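Local coordinates for SnoaL-like domain-containing protein (Xanthomonas campestris pv. campestris, PDB 3G8Z) that is of unknown function but adopts the cystatin-like fold of the SnoaL-like family, whose relatives include polyketide cyclases, at residues T140-D143 / A144-R148. Residues are numbered along the deposited sequence; the frame is centred on the assembly and turned at random.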
# COMPACT_ATOMS: atom_id res chain seq x y z
N THR A 140 10.98 13.80 0.45
CA THR A 140 11.75 15.06 0.52
C THR A 140 11.20 16.08 -0.49
O THR A 140 11.02 17.27 -0.18
CB THR A 140 13.26 14.81 0.25
OG1 THR A 140 13.80 14.03 1.33
CG2 THR A 140 14.05 16.12 0.20
N GLN A 141 10.93 15.62 -1.71
CA GLN A 141 10.38 16.49 -2.74
C GLN A 141 8.94 16.92 -2.38
O GLN A 141 8.61 18.10 -2.50
CB GLN A 141 10.43 15.79 -4.10
CG GLN A 141 9.76 16.54 -5.22
CD GLN A 141 9.66 15.72 -6.51
OE1 GLN A 141 8.62 15.15 -6.81
NE2 GLN A 141 10.75 15.64 -7.26
N GLU A 142 8.11 15.99 -1.90
CA GLU A 142 6.73 16.33 -1.54
C GLU A 142 6.68 17.30 -0.35
O GLU A 142 5.83 18.19 -0.32
CB GLU A 142 5.90 15.10 -1.19
CG GLU A 142 4.42 15.35 -1.47
CD GLU A 142 3.47 14.45 -0.70
OE1 GLU A 142 3.93 13.54 0.06
OE2 GLU A 142 2.25 14.68 -0.84
N ASP A 143 7.57 17.10 0.61
CA ASP A 143 7.66 18.00 1.75
C ASP A 143 7.92 19.43 1.28
O ASP A 143 7.33 20.38 1.80
CB ASP A 143 8.79 17.60 2.68
CG ASP A 143 8.48 16.40 3.54
OD1 ASP A 143 7.33 15.93 3.58
OD2 ASP A 143 9.42 15.93 4.21
N ALA A 144 8.83 19.59 0.33
CA ALA A 144 9.18 20.92 -0.18
C ALA A 144 7.99 21.51 -0.96
O ALA A 144 7.71 22.71 -0.87
CB ALA A 144 10.41 20.85 -1.06
N PHE A 145 7.30 20.66 -1.71
CA PHE A 145 6.15 21.07 -2.49
C PHE A 145 5.09 21.74 -1.59
O PHE A 145 4.58 22.84 -1.88
CB PHE A 145 5.57 19.85 -3.20
CG PHE A 145 4.34 20.11 -4.03
CD1 PHE A 145 4.44 20.63 -5.31
CD2 PHE A 145 3.07 19.77 -3.56
CE1 PHE A 145 3.32 20.85 -6.08
CE2 PHE A 145 1.95 20.00 -4.33
CZ PHE A 145 2.08 20.54 -5.60
N TRP A 146 4.74 21.08 -0.50
CA TRP A 146 3.67 21.57 0.34
C TRP A 146 4.15 22.71 1.20
O TRP A 146 3.41 23.64 1.47
CB TRP A 146 3.10 20.44 1.21
CG TRP A 146 2.33 19.39 0.41
CD1 TRP A 146 2.58 18.05 0.36
CD2 TRP A 146 1.18 19.61 -0.40
NE1 TRP A 146 1.68 17.44 -0.44
CE2 TRP A 146 0.79 18.37 -0.91
CE3 TRP A 146 0.44 20.74 -0.77
CZ2 TRP A 146 -0.28 18.22 -1.76
CZ3 TRP A 146 -0.63 20.57 -1.61
CH2 TRP A 146 -0.98 19.33 -2.09
N GLY A 147 5.39 22.61 1.63
CA GLY A 147 6.01 23.65 2.39
C GLY A 147 5.60 23.68 3.83
O GLY A 147 4.84 22.85 4.33
N ARG A 148 6.17 24.66 4.50
CA ARG A 148 5.82 24.99 5.86
C ARG A 148 4.92 26.20 5.82
O ARG A 148 4.17 26.40 6.78
CB ARG A 148 7.08 25.34 6.64
CG ARG A 148 8.11 24.26 6.65
CD ARG A 148 7.69 23.14 7.57
NE ARG A 148 8.78 22.71 8.44
CZ ARG A 148 9.28 23.43 9.44
NH1 ARG A 148 8.80 24.64 9.74
NH2 ARG A 148 10.27 22.95 10.16
OXT ARG A 148 4.96 27.02 4.88
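Thr140 O, Gln141 O, Glu142 O and Asp143 O accept i to i+4 hydrogen bonds from the backbone N atoms of Ala144, Phe145, Trp146 and Gly147, in order. This is the C-terminal helix 139-146 of a SnoaL-like, cystatin-like fold, and it follows the last strand, 128-136. Gly147 N lies 3.0 Å from Asp143 O. Gly147 then leaves the helix with positive phi.

One side-chain bond follows the same spacing. Trp146 NE1 donates to Glu142 OE2 at 2.8 Å, with an N-H...O angle of 160°. The carboxylate oxygen sits at the indole edge, in the ring plane. The indole nitrogen, however, meets that oxygen from above the carboxylate plane. The two planes are 60° apart. Glu142 has CG anti to the backbone N (chi1 -153°) and an extended chain beyond it, which carries OE2 out to the indole. Its CG also runs beside the ring, 3.6 Å from Trp146 NE1. The other oxygen, OE1, takes hydrogen bonds from Ser136 and Gln139, so both ends of the carboxylate are held.

Phe145 points a ring edge at one indole face, with CD2 3.6 Å above the indole plane, over its centre. His57, Phe59 and Phe84 also meet the indole, so Trp146 joins the helix end to an aromatic cluster. Gln141 OE1 ties the helix to strand 112-125 through Lys115 N and Gln116 NE2, while Asp143 OD1 ties it to Asn56 N and also bonds Gln139 NE2. Trp146 CD1 also comes within 3.3 Å of Glu142 O, the carbonyl that accepts from Trp146 N.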